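Peroxiredoxin 6 (Arenicola marina, PDB 2V2G) probably acts as a thiol-specific peroxidase, reducing hydrogen peroxide and organic hydroperoxides to water and alcohols as an antioxidant enzyme of the peroxiredoxin family. Local coordinates at residues I3-F9 with K137-S142; C127-F131 with T148-N152; Q168-A172 with E193-F198; F198-E202 with R214-P219. The protein carries 1 engineered substitution. One frame throughout, in Å; residues are numbered along the deposited sequence.

Interaction 1: residues I3-F9 with K137-S142; sequences ITLGEVF and KKLKLS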
loop_
_atom_site.group_PDB
_atom_site.type_symbol
_atom_site.label_atom_id
_atom_site.label_comp_id
_atom_site.label_asym_id
_atom_site.label_seq_id
_atom_site.Cartn_x
_atom_site.Cartn_y
_atom_site.Cartn_z
ATOM N N ILE A 3 1.892 10.699 -8.700
ATOM C CA ILE A 3 1.111 11.595 -7.886
ATOM C C ILE A 3 1.521 11.411 -6.423
ATOM O O ILE A 3 1.701 10.275 -5.973
ATOM C CB ILE A 3 -0.419 11.344 -8.107
ATOM C CG1 ILE A 3 -1.248 12.286 -7.262
ATOM C CG2 ILE A 3 -0.721 9.872 -7.858
ATOM C CD1 ILE A 3 -2.640 12.413 -7.808
ATOM N N THR A 4 1.780 12.493 -5.725
ATOM C CA THR A 4 2.222 12.398 -4.338
ATOM C C THR A 4 1.051 12.679 -3.401
ATOM O O THR A 4 0.012 13.263 -3.799
ATOM C CB THR A 4 3.403 13.362 -4.054
ATOM O OG1 THR A 4 2.991 14.676 -4.366
ATOM C CG2 THR A 4 4.648 12.944 -4.914
ATOM N N LEU A 5 1.209 12.310 -2.140
ATOM C CA LEU A 5 0.119 12.531 -1.191
ATOM C C LEU A 5 -0.150 14.019 -1.023
ATOM O O LEU A 5 0.777 14.861 -0.994
ATOM C CB LEU A 5 0.455 11.917 0.171
ATOM C CG LEU A 5 0.703 10.414 0.239
ATOM C CD1 LEU A 5 0.882 10.045 1.695
ATOM C CD2 LEU A 5 -0.401 9.609 -0.563
ATOM N N GLY A 6 -1.461 14.361 -0.912
ATOM C CA GLY A 6 -1.921 15.687 -0.760
ATOM C C GLY A 6 -2.078 16.433 -2.076
ATOM O O GLY A 6 -2.592 17.529 -2.068
ATOM N N GLU A 7 -1.626 15.839 -3.206
ATOM C CA GLU A 7 -1.844 16.514 -4.501
ATOM C C GLU A 7 -3.314 16.410 -4.874
ATOM O O GLU A 7 -3.954 15.381 -4.592
ATOM C CB GLU A 7 -1.054 15.838 -5.617
ATOM C CG GLU A 7 0.394 16.132 -5.696
ATOM C CD GLU A 7 0.999 15.539 -7.038
ATOM O OE1 GLU A 7 0.364 15.744 -8.138
ATOM O OE2 GLU A 7 2.094 14.979 -6.959
ATOM N N VAL A 8 -3.824 17.450 -5.553
ATOM C CA VAL A 8 -5.152 17.350 -6.185
ATOM C C VAL A 8 -5.114 16.315 -7.317
ATOM O O VAL A 8 -4.247 16.368 -8.222
ATOM C CB VAL A 8 -5.667 18.725 -6.658
ATOM C CG1 VAL A 8 -7.019 18.560 -7.390
ATOM C CG2 VAL A 8 -5.829 19.613 -5.412
ATOM N N PHE A 9 -6.003 15.320 -7.221
ATOM C CA PHE A 9 -6.062 14.282 -8.215
ATOM C C PHE A 9 -6.427 14.893 -9.564
ATOM O O PHE A 9 -7.243 15.807 -9.641
ATOM C CB PHE A 9 -7.053 13.188 -7.805
ATOM C CG PHE A 9 -6.598 11.808 -8.258
ATOM C CD1 PHE A 9 -5.645 11.120 -7.548
ATOM C CD2 PHE A 9 -7.152 11.235 -9.398
ATOM C CE1 PHE A 9 -5.187 9.890 -7.987
ATOM C CE2 PHE A 9 -6.725 9.974 -9.830
ATOM C CZ PHE A 9 -5.763 9.316 -9.135
ATOM N N LYS A 137 -10.688 16.190 -3.114
ATOM C CA LYS A 137 -10.116 15.750 -4.394
ATOM C C LYS A 137 -8.631 15.475 -4.221
ATOM O O LYS A 137 -7.927 15.220 -5.236
ATOM C CB LYS A 137 -10.327 16.792 -5.506
ATOM C CG LYS A 137 -11.767 17.355 -5.717
ATOM C CD LYS A 137 -12.746 16.273 -5.898
ATOM C CE LYS A 137 -14.163 16.887 -6.029
ATOM N NZ LYS A 137 -14.645 17.403 -4.708
ATOM N N LYS A 138 -8.153 15.497 -2.991
ATOM C CA LYS A 138 -6.692 15.238 -2.776
ATOM C C LYS A 138 -6.371 13.784 -2.558
ATOM O O LYS A 138 -7.158 13.051 -1.907
ATOM C CB LYS A 138 -6.195 16.115 -1.618
ATOM C CG LYS A 138 -6.159 17.584 -2.002
ATOM C CD LYS A 138 -5.826 18.446 -0.817
ATOM C CE LYS A 138 -5.825 19.936 -1.119
ATOM N NZ LYS A 138 -5.172 20.636 0.017
ATOM N N LEU A 139 -5.204 13.338 -3.042
ATOM C CA LEU A 139 -4.771 11.987 -2.740
ATOM C C LEU A 139 -4.408 11.802 -1.245
ATOM O O LEU A 139 -3.540 12.468 -0.716
ATOM C CB LEU A 139 -3.579 11.600 -3.635
ATOM C CG LEU A 139 -3.062 10.176 -3.444
ATOM C CD1 LEU A 139 -4.098 9.143 -3.912
ATOM C CD2 LEU A 139 -1.725 10.041 -4.198
ATOM N N LYS A 140 -5.031 10.844 -0.593
ATOM C CA LYS A 140 -4.808 10.631 0.833
ATOM C C LYS A 140 -3.901 9.423 1.180
ATOM O O LYS A 140 -3.242 9.409 2.242
ATOM C CB LYS A 140 -6.148 10.430 1.566
ATOM C CG LYS A 140 -7.210 11.516 1.405
ATOM C CD LYS A 140 -6.682 12.858 1.909
ATOM C CE LYS A 140 -7.664 14.036 1.648
ATOM N NZ LYS A 140 -7.132 15.344 2.170
ATOM N N LEU A 141 -3.841 8.453 0.263
ATOM C CA LEU A 141 -3.098 7.199 0.449
ATOM C C LEU A 141 -2.998 6.475 -0.866
ATOM O O LEU A 141 -3.946 6.545 -1.661
ATOM C CB LEU A 141 -3.857 6.313 1.455
ATOM C CG LEU A 141 -3.206 5.023 1.987
ATOM C CD1 LEU A 141 -3.727 4.726 3.411
ATOM C CD2 LEU A 141 -3.493 3.876 1.036
ATOM N N SER A 142 -1.855 5.867 -1.165
ATOM C CA SER A 142 -1.759 5.094 -2.394
ATOM C C SER A 142 -0.966 3.790 -2.152
ATOM O O SER A 142 -0.116 3.755 -1.261
ATOM C CB SER A 142 -1.171 5.880 -3.543
ATOM O OG SER A 142 0.135 6.225 -3.326
HETATM O O HOH W 1 1.093 7.664 -5.527
HETATM O O HOH W 2 -2.936 18.700 1.006
#

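Interaction 2: residues C127-F131 with T148-N152; sequences CRAVF and TTGRN. With BEZ (benzoic acid), chain E.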
loop_
_atom_site.group_PDB
_atom_site.type_symbol
_atom_site.label_atom_id
_atom_site.label_comp_id
_atom_site.label_asym_id
_atom_site.label_seq_id
_atom_site.Cartn_x
_atom_site.Cartn_y
_atom_site.Cartn_z
ATOM N N CYS A 127 -0.320 -1.449 -13.513
ATOM C CA CYS A 127 -0.183 -2.393 -12.404
ATOM C C CYS A 127 -1.507 -2.499 -11.612
ATOM O O CYS A 127 -2.581 -2.263 -12.180
ATOM C CB CYS A 127 1.015 -1.963 -11.554
ATOM S SG CYS A 127 0.781 -0.416 -10.630
ATOM N N ARG A 128 -1.435 -2.947 -10.353
ATOM C CA ARG A 128 -2.558 -3.055 -9.473
ATOM C C ARG A 128 -2.475 -1.918 -8.461
ATOM O O ARG A 128 -1.959 -2.053 -7.332
ATOM C CB ARG A 128 -2.524 -4.408 -8.794
ATOM C CG ARG A 128 -2.731 -5.587 -9.703
ATOM C CD ARG A 128 -2.827 -6.910 -8.988
ATOM N NE ARG A 128 -2.650 -7.976 -9.967
ATOM C CZ ARG A 128 -3.507 -8.337 -10.916
ATOM N NH1 ARG A 128 -4.714 -7.830 -10.958
ATOM N NH2 ARG A 128 -3.117 -9.169 -11.863
ATOM N N ALA A 129 -2.811 -0.716 -8.909
ATOM C CA ALA A 129 -2.682 0.495 -8.095
ATOM C C ALA A 129 -3.986 0.769 -7.342
ATOM O O ALA A 129 -5.043 0.430 -7.829
ATOM C CB ALA A 129 -2.290 1.715 -9.007
ATOM N N VAL A 130 -3.895 1.450 -6.221
ATOM C CA VAL A 130 -5.084 1.921 -5.500
ATOM C C VAL A 130 -4.805 3.327 -5.037
ATOM O O VAL A 130 -3.752 3.624 -4.406
ATOM C CB VAL A 130 -5.464 1.082 -4.322
ATOM C CG1 VAL A 130 -6.765 1.613 -3.627
ATOM C CG2 VAL A 130 -5.581 -0.402 -4.680
ATOM N N PHE A 131 -5.727 4.219 -5.344
ATOM C CA PHE A 131 -5.649 5.579 -4.930
ATOM C C PHE A 131 -6.907 5.902 -4.102
ATOM O O PHE A 131 -8.000 5.735 -4.582
ATOM C CB PHE A 131 -5.575 6.579 -6.119
ATOM C CG PHE A 131 -4.430 6.329 -7.043
ATOM C CD1 PHE A 131 -3.163 6.828 -6.756
ATOM C CD2 PHE A 131 -4.606 5.501 -8.169
ATOM C CE1 PHE A 131 -2.089 6.578 -7.607
ATOM C CE2 PHE A 131 -3.540 5.256 -9.009
ATOM C CZ PHE A 131 -2.245 5.740 -8.670
ATOM N N THR A 148 1.759 -9.467 -10.478
ATOM C CA THR A 148 1.921 -10.773 -9.840
ATOM C C THR A 148 1.117 -10.968 -8.548
ATOM O O THR A 148 0.932 -12.101 -8.074
ATOM C CB THR A 148 3.439 -10.975 -9.374
ATOM O OG1 THR A 148 3.883 -9.924 -8.483
ATOM C CG2 THR A 148 4.367 -11.102 -10.573
ATOM N N THR A 149 0.736 -9.852 -7.930
ATOM C CA THR A 149 0.420 -9.812 -6.475
ATOM C C THR A 149 -0.963 -9.178 -6.238
ATOM O O THR A 149 -1.113 -7.968 -6.190
ATOM C CB THR A 149 1.554 -9.153 -5.653
ATOM O OG1 THR A 149 2.765 -9.874 -5.916
ATOM C CG2 THR A 149 1.219 -9.106 -4.116
ATOM N N GLY A 150 -1.956 -10.039 -6.051
ATOM C CA GLY A 150 -3.286 -9.560 -5.776
ATOM C C GLY A 150 -3.380 -8.790 -4.493
ATOM O O GLY A 150 -2.651 -9.034 -3.572
ATOM N N ARG A 151 -4.278 -7.789 -4.435
ATOM C CA ARG A 151 -4.419 -6.926 -3.311
ATOM C C ARG A 151 -5.239 -7.528 -2.149
ATOM O O ARG A 151 -5.805 -8.599 -2.270
ATOM C CB ARG A 151 -5.062 -5.620 -3.776
ATOM C CG ARG A 151 -4.100 -4.788 -4.601
ATOM C CD ARG A 151 -4.776 -3.802 -5.445
ATOM N NE ARG A 151 -5.416 -4.410 -6.585
ATOM C CZ ARG A 151 -5.874 -3.749 -7.651
ATOM N NH1 ARG A 151 -5.782 -2.408 -7.762
ATOM N NH2 ARG A 151 -6.329 -4.434 -8.642
ATOM N N ASN A 152 -5.147 -6.851 -1.001
ATOM C CA ASN A 152 -5.901 -7.141 0.228
ATOM C C ASN A 152 -6.860 -5.963 0.426
ATOM O O ASN A 152 -6.491 -4.911 0.936
ATOM C CB ASN A 152 -4.907 -7.330 1.396
ATOM C CG ASN A 152 -5.562 -7.461 2.742
ATOM O OD1 ASN A 152 -6.786 -7.351 2.847
ATOM N ND2 ASN A 152 -4.771 -7.682 3.769
HETATM C C BEZ E . -3.742 -11.830 -13.649
HETATM O O1 BEZ E . -3.657 -13.102 -13.337
HETATM O O2 BEZ E . -4.701 -10.981 -13.405
HETATM C C1 BEZ E . -2.546 -11.417 -14.426
HETATM C C2 BEZ E . -2.617 -10.319 -15.263
HETATM C C3 BEZ E . -1.511 -9.962 -15.982
HETATM C C4 BEZ E . -0.355 -10.741 -15.908
HETATM C C5 BEZ E . -0.258 -11.841 -15.045
HETATM C C6 BEZ E . -1.378 -12.193 -14.299
#

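Interaction 3: residues Q168-A172 with E193-F198; sequences QKKVA and EAKTLF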
loop_
_atom_site.group_PDB
_atom_site.type_symbol
_atom_site.label_atom_id
_atom_site.label_comp_id
_atom_site.label_asym_id
_atom_site.label_seq_id
_atom_site.Cartn_x
_atom_site.Cartn_y
_atom_site.Cartn_z
ATOM N N GLN A 168 -11.356 13.821 11.190
ATOM C CA GLN A 168 -12.312 14.469 12.093
ATOM C C GLN A 168 -11.783 14.731 13.510
ATOM O O GLN A 168 -12.241 15.682 14.172
ATOM C CB GLN A 168 -13.532 13.574 12.237
ATOM C CG GLN A 168 -14.353 13.329 11.019
ATOM C CD GLN A 168 -15.497 12.353 11.362
ATOM O OE1 GLN A 168 -16.497 12.759 11.972
ATOM N NE2 GLN A 168 -15.314 11.071 11.051
ATOM N N LYS A 169 -10.894 13.871 13.988
ATOM C CA LYS A 169 -10.432 13.889 15.387
ATOM C C LYS A 169 -8.902 13.989 15.486
ATOM O O LYS A 169 -8.187 13.507 14.616
ATOM C CB LYS A 169 -10.969 12.636 16.104
ATOM C CG LYS A 169 -12.511 12.443 15.984
ATOM C CD LYS A 169 -13.214 13.431 16.824
ATOM C CE LYS A 169 -14.728 13.295 16.665
ATOM N NZ LYS A 169 -15.437 14.248 17.503
ATOM N N LYS A 170 -8.402 14.559 16.589
ATOM C CA LYS A 170 -6.947 14.827 16.801
ATOM C C LYS A 170 -6.212 13.591 17.315
ATOM O O LYS A 170 -5.485 13.594 18.310
ATOM C CB LYS A 170 -6.770 16.014 17.740
ATOM C CG LYS A 170 -7.408 17.279 17.173
ATOM C CD LYS A 170 -7.176 18.428 18.075
ATOM C CE LYS A 170 -7.608 19.725 17.381
ATOM N NZ LYS A 170 -7.556 20.903 18.274
ATOM N N VAL A 171 -6.398 12.547 16.538
ATOM C CA VAL A 171 -5.789 11.258 16.852
ATOM C C VAL A 171 -5.091 10.719 15.602
ATOM O O VAL A 171 -5.352 11.163 14.520
ATOM C CB VAL A 171 -6.776 10.180 17.397
ATOM C CG1 VAL A 171 -7.410 10.680 18.719
ATOM C CG2 VAL A 171 -7.892 9.803 16.315
ATOM N N ALA A 172 -4.262 9.707 15.811
ATOM C CA ALA A 172 -3.646 8.945 14.696
ATOM C C ALA A 172 -3.736 7.488 15.098
ATOM O O ALA A 172 -3.703 7.151 16.261
ATOM C CB ALA A 172 -2.193 9.375 14.446
ATOM N N GLU A 193 -5.165 21.048 26.583
ATOM C CA GLU A 193 -6.272 20.757 25.681
ATOM C C GLU A 193 -6.782 19.325 25.898
ATOM O O GLU A 193 -7.990 19.079 25.929
ATOM C CB GLU A 193 -5.899 20.969 24.226
ATOM C CG GLU A 193 -7.042 20.546 23.303
ATOM C CD GLU A 193 -6.776 20.780 21.827
ATOM O OE1 GLU A 193 -5.591 20.757 21.413
ATOM O OE2 GLU A 193 -7.774 20.950 21.068
ATOM N N ALA A 194 -5.853 18.392 26.062
ATOM C CA ALA A 194 -6.200 16.989 26.284
ATOM C C ALA A 194 -7.032 16.745 27.559
ATOM O O ALA A 194 -7.749 15.744 27.649
ATOM C CB ALA A 194 -4.970 16.151 26.311
ATOM N N LYS A 195 -6.944 17.632 28.557
ATOM C CA LYS A 195 -7.757 17.464 29.770
ATOM C C LYS A 195 -9.230 17.370 29.421
ATOM O O LYS A 195 -9.983 16.594 30.014
ATOM C CB LYS A 195 -7.587 18.646 30.729
ATOM C CG LYS A 195 -6.521 18.500 31.784
ATOM C CD LYS A 195 -6.242 19.885 32.426
ATOM C CE LYS A 195 -5.084 19.880 33.465
ATOM N NZ LYS A 195 -5.523 20.159 34.883
ATOM N N THR A 196 -9.642 18.201 28.472
ATOM C CA THR A 196 -11.027 18.267 28.063
ATOM C C THR A 196 -11.318 17.247 26.954
ATOM O O THR A 196 -12.269 16.467 27.038
ATOM C CB THR A 196 -11.374 19.697 27.587
ATOM O OG1 THR A 196 -10.513 20.643 28.253
ATOM C CG2 THR A 196 -12.844 20.011 27.904
ATOM N N LEU A 197 -10.476 17.261 25.932
ATOM C CA LEU A 197 -10.667 16.456 24.732
ATOM C C LEU A 197 -10.522 14.946 24.993
ATOM O O LEU A 197 -11.264 14.140 24.435
ATOM C CB LEU A 197 -9.668 16.909 23.668
ATOM C CG LEU A 197 -10.024 16.800 22.190
ATOM C CD1 LEU A 197 -11.273 17.576 21.922
ATOM C CD2 LEU A 197 -8.862 17.328 21.326
ATOM N N PHE A 198 -9.556 14.576 25.830
ATOM C CA PHE A 198 -9.207 13.179 26.078
ATOM C C PHE A 198 -8.995 12.980 27.575
ATOM O O PHE A 198 -7.880 12.789 28.045
ATOM C CB PHE A 198 -7.925 12.822 25.320
ATOM C CG PHE A 198 -7.977 13.075 23.841
ATOM C CD1 PHE A 198 -8.836 12.362 23.023
ATOM C CD2 PHE A 198 -7.132 14.010 23.250
ATOM C CE1 PHE A 198 -8.881 12.594 21.650
ATOM C CE2 PHE A 198 -7.193 14.258 21.872
ATOM C CZ PHE A 198 -8.070 13.545 21.076
HETATM O O HOH W 3 -4.745 20.939 18.843
#

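Interaction 4: residues F198-E202 with R214-P219; sequences FPNME and RYTPQP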
loop_
_atom_site.group_PDB
_atom_site.type_symbol
_atom_site.label_atom_id
_atom_site.label_comp_id
_atom_site.label_asym_id
_atom_site.label_seq_id
_atom_site.Cartn_x
_atom_site.Cartn_y
_atom_site.Cartn_z
ATOM N N PHE A 198 -9.556 14.576 25.830
ATOM C CA PHE A 198 -9.207 13.179 26.078
ATOM C C PHE A 198 -8.995 12.980 27.575
ATOM O O PHE A 198 -7.880 12.789 28.045
ATOM C CB PHE A 198 -7.925 12.822 25.320
ATOM C CG PHE A 198 -7.977 13.075 23.841
ATOM C CD1 PHE A 198 -8.836 12.362 23.023
ATOM C CD2 PHE A 198 -7.132 14.010 23.250
ATOM C CE1 PHE A 198 -8.881 12.594 21.650
ATOM C CE2 PHE A 198 -7.193 14.258 21.872
ATOM C CZ PHE A 198 -8.070 13.545 21.076
ATOM N N PRO A 199 -10.083 13.029 28.343
ATOM C CA PRO A 199 -9.976 12.979 29.801
ATOM C C PRO A 199 -9.475 11.623 30.349
ATOM O O PRO A 199 -8.977 11.554 31.466
ATOM C CB PRO A 199 -11.402 13.284 30.254
ATOM C CG PRO A 199 -12.271 12.890 29.116
ATOM C CD PRO A 199 -11.467 13.122 27.867
ATOM N N ASN A 200 -9.597 10.564 29.563
ATOM C CA ASN A 200 -9.047 9.257 29.932
ATOM C C ASN A 200 -7.692 8.952 29.288
ATOM O O ASN A 200 -7.250 7.815 29.309
ATOM C CB ASN A 200 -10.041 8.151 29.557
ATOM C CG ASN A 200 -11.276 8.187 30.422
ATOM O OD1 ASN A 200 -11.194 8.168 31.644
ATOM N ND2 ASN A 200 -12.426 8.290 29.783
ATOM N N MET A 201 -7.033 9.947 28.687
ATOM C CA MET A 201 -5.768 9.722 28.015
ATOM C C MET A 201 -4.759 9.104 28.989
ATOM O O MET A 201 -4.710 9.487 30.144
ATOM C CB MET A 201 -5.236 11.061 27.451
ATOM C CG MET A 201 -3.946 10.994 26.646
ATOM S SD MET A 201 -3.511 12.669 26.099
ATOM C CE MET A 201 -2.971 13.476 27.625
ATOM N N GLU A 202 -3.963 8.164 28.501
ATOM C CA GLU A 202 -2.847 7.611 29.215
ATOM C C GLU A 202 -1.548 8.161 28.605
ATOM O O GLU A 202 -1.365 8.048 27.406
ATOM C CB GLU A 202 -2.820 6.098 29.020
ATOM C CG GLU A 202 -1.644 5.502 29.738
ATOM C CD GLU A 202 -1.421 4.006 29.492
ATOM O OE1 GLU A 202 -2.322 3.337 28.918
ATOM O OE2 GLU A 202 -0.337 3.542 29.977
ATOM N N ARG A 214 1.022 8.734 23.991
ATOM C CA ARG A 214 -0.269 9.056 24.562
ATOM C C ARG A 214 -1.391 8.299 23.868
ATOM O O ARG A 214 -1.625 8.473 22.680
ATOM C CB ARG A 214 -0.522 10.595 24.510
ATOM C CG ARG A 214 0.533 11.371 25.335
ATOM C CD ARG A 214 0.192 12.879 25.430
ATOM N NE ARG A 214 0.168 13.489 24.139
ATOM C CZ ARG A 214 -0.225 14.734 23.886
ATOM N NH1 ARG A 214 -0.657 15.509 24.862
ATOM N NH2 ARG A 214 -0.212 15.187 22.652
ATOM N N TYR A 215 -2.062 7.464 24.632
ATOM C CA TYR A 215 -3.157 6.641 24.114
ATOM C C TYR A 215 -4.478 7.258 24.555
ATOM O O TYR A 215 -4.602 7.819 25.648
ATOM C CB TYR A 215 -3.151 5.236 24.668
ATOM C CG TYR A 215 -1.954 4.353 24.393
ATOM C CD1 TYR A 215 -0.893 4.324 25.298
ATOM C CD2 TYR A 215 -1.895 3.513 23.277
ATOM C CE1 TYR A 215 0.204 3.492 25.108
ATOM C CE2 TYR A 215 -0.770 2.667 23.068
ATOM C CZ TYR A 215 0.261 2.665 24.012
ATOM O OH TYR A 215 1.397 1.861 23.863
ATOM N N THR A 216 -5.505 7.031 23.761
ATOM C CA THR A 216 -6.869 7.340 24.181
ATOM C C THR A 216 -7.881 6.338 23.553
ATOM O O THR A 216 -7.635 5.859 22.447
ATOM C CB THR A 216 -7.239 8.822 23.788
ATOM O OG1 THR A 216 -8.498 9.179 24.402
ATOM C CG2 THR A 216 -7.272 9.018 22.224
ATOM N N PRO A 217 -9.008 6.038 24.220
ATOM C CA PRO A 217 -10.038 5.283 23.474
ATOM C C PRO A 217 -10.407 5.964 22.153
ATOM O O PRO A 217 -10.342 7.203 22.037
ATOM C CB PRO A 217 -11.249 5.308 24.404
ATOM C CG PRO A 217 -10.702 5.555 25.767
ATOM C CD PRO A 217 -9.432 6.388 25.578
ATOM N N GLN A 218 -10.787 5.184 21.142
ATOM C CA GLN A 218 -11.155 5.770 19.895
ATOM C C GLN A 218 -12.340 6.721 20.104
ATOM O O GLN A 218 -13.371 6.325 20.674
ATOM C CB GLN A 218 -11.493 4.697 18.885
ATOM C CG GLN A 218 -12.082 5.257 17.594
ATOM C CD GLN A 218 -12.232 4.189 16.524
ATOM O OE1 GLN A 218 -11.523 3.165 16.550
ATOM N NE2 GLN A 218 -13.031 4.481 15.507
ATOM N N PRO A 219 -12.178 7.990 19.678
ATOM C CA PRO A 219 -13.331 8.913 19.789
ATOM C C PRO A 219 -14.495 8.517 18.895
ATOM O O PRO A 219 -14.279 8.019 17.786
ATOM C CB PRO A 219 -12.765 10.270 19.340
ATOM C CG PRO A 219 -11.369 10.088 19.085
ATOM C CD PRO A 219 -10.963 8.644 19.151
HETATM O O HOH W 4 -9.984 10.064 26.652
HETATM O O HOH W 5 -6.355 5.550 27.376
#

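Interaction 1: residues I3-F9 with K137-S142
Leu-139 uses both its backbone N and its O to hold one tight turn, the type II beta turn from Thr-4 to Glu-7, against the start of strand 139-145 in the thioredoxin-fold sheet. Gly-6 N donates to Leu-139 O (2.8 Å), and Leu-139 N returns a bond to Glu-7 O (2.9 Å). The positive phi of Gly-6 (85°) suits its place as third residue of the turn, which Glu-7 steadies by taking both the amide and the hydroxyl of Thr-4 on OE2. Further on, Phe-9 N reaches Lys-137 O (2.8 Å), beside the single bridge between Val-8 and Lys-138.

Leu-139 packs its side chain against the residues of the turn and its flanks. With CG anti to the backbone N (chi1 -178°), its CD2 meets Ile-3 CG2 at 3.8 Å and Leu-5 CD2 at 3.9 Å, while CD1 packs obliquely on Phe-9 CE1. Lys-138 extends past Gly-6, its CG 3.6 Å from Gly-6 O, and its NZ donates to a water that bonds weakly to the same carbonyl. With an alanine in place of Lys-138, that water would probably lose its firmer partner, Gly-6 O most of its aliphatic cover from this residue, and Val-8 CG2 all of it.

Lys-140 and Leu-141 both face Ile-132 in a classic beta bulge. Beyond it, Ser-142 pairs with an antiparallel strand of the second subunit, so the sheet continues across the dimer interface. At this end a water bridges the segments, donating to Ile-3 O at 2.7 Å and lying 2.8 Å from Ser-142 OG.

Interaction 2: residues C127-F131 with T148-N152
Two acceptors share NH2 of Arg-128, whose stem packs on Arg-151 and Thr-149: it donates to O2 of the bound benzoic acid (2.9 Å, 145° at the hydrogen) and to the backbone O of Ala-147. This oxygen of the benzoic acid lies near the guanidinium plane, at its edge. NH1 of the same group forms a salt bridge with Glu-48 and a hydrogen bond with Ser-45, the engineered residue at the position predicted to carry the peroxidatic thiol. Ser-45 N, Val-44 N and Thr-42 OG1 also bond the benzoic acid.

The extended chain of Arg-128 passes CD within 3.4 Å of Thr-149 O. Nearer its root, CB sits 3.5 Å above the Arg-151 guanidinium plane, over the centre of one face. A bend at chi3 (-74°) turns the Arg-151 guanidinium onto this methylene, and the two guanidinium planes stand 62° apart. This is the active-site end of the thioredoxin-fold sheet, where strand 124-133 meets the loop leading from strand 139-145 into helix 153-168.

Although Arg-128 NH1 and Arg-151 NH2 are only 4.4 Å apart, Glu-48 binds both arginines, taking Arg-151 NE on OE2 and Arg-128 NH1 on OE1; its carboxylate probably offsets their paired charge and fixes how each is turned. At the edge of the Arg-151 group lies Ala-129 O, and Val-130 CG2 packs against Arg-151 CD at 3.6 Å. On the loop itself, Gly-150 O accepts from Arg-158 of the second subunit, and Thr-149 OG1 is hydrogen-bonded to Ser-162 of that subunit.

Interaction 3: residues Q168-A172 with E193-F198
Phe-198 lays the far end of its ring against Val-171, CZ standing 3.8 Å from Val-171 CG1 with CE1 equally near. The approach is oblique, and the same CZ also lies 3.8 Å from Lys-170 O. With CG anti to the carbonyl carbon (chi1 -56°), the ring leaves the end of the helix and reaches strand 171-172. Leu-197 CG rests over one face of the ring, offset toward its rim.

Beside this apolar patch runs a longer, more exposed link. Lys-170, the centre of an inverse gamma turn, stretches its side chain out to the helix, and its NZ forms a salt bridge with Glu-193 OE2 at 2.8 Å, on the syn lone pair of the carboxylate. A water completes the clasp, accepting from Lys-170 NZ and donating to Glu-193 OE1, so both carboxylate oxygens are engaged. On the way, the side chain of Lys-170 crosses that of Leu-197 at about a right angle, Lys-170 CD 3.8 Å from Leu-197 CD2.

The contact thus joins the C-terminal end of helix 191-197 to strand 171-172, an outer strand of the four-stranded antiparallel sheet in the C-terminal domain; Phe-198 also reaches Val-185 of strand 183-185.

Interaction 4: residues F198-E202 with R214-P219
Met-201 runs out straight through chi1 (-177°) and chi2 (-180°) and then bends at chi3 (72°), which lays SD 3.8 Å from Arg-214 CD and brings CE alongside the same methylene. Arg-214, bent at its own chi3, sends NH2 on to Val-189 O. Replacing Met-201 by an alanine is likely to open a gap beside the Arg-214 stem and leave that stem freer to shift, though NH2 keeps Val-189 O.

The backbones meet where strand 202-203 edges the C-terminal antiparallel sheet. Glu-202 and Tyr-215 form a hydrogen-bonded pair, Glu-202 N to Tyr-215 O and Tyr-215 N to Glu-202 O, each 2.9 Å. Their side chains lie side by side on one face, Glu-202 OE1 4.0 Å from Tyr-215 CD1; the tyrosine ring also makes a cation-pi contact with Arg-182.

A type I turn from Phe-198 to Met-201 leads into this pair. Phe-198 CD1 lies 3.5 Å from Thr-216 OG1, and Pro-219 CG stands at the ring edge. One water accepts from Asn-200 N (3.0 Å) and lies 2.8 Å from Thr-216 OG1. Two direct backbone bonds therefore set the strand pairing, whereas water supplies a polar link at the turn and the flanks rest on van der Waals contacts of Met-201 and Phe-198.

How the interactions relate
From the N terminus, interaction 1 closes the longest loop, returning residues 3-9 to the start of strand 139-145. Interaction 2 opens inside that span, on strand 124-133, and ends beyond it at 148-152, so the two cross; they also touch, through Phe-131 against Ile-3, Phe-9 and Leu-139. Together they tie the N-terminal segment to two neighbouring strands of the thioredoxin-fold sheet and its active-site end, and both reach the second subunit. Helix 153-168 then leads to the C-terminal domain. There interaction 3 closes the loop from strand 171-172 to the end of helix 191-197, and interaction 4 the shorter one from the segment after that helix to strand 214-216; they follow in series and share Phe-198.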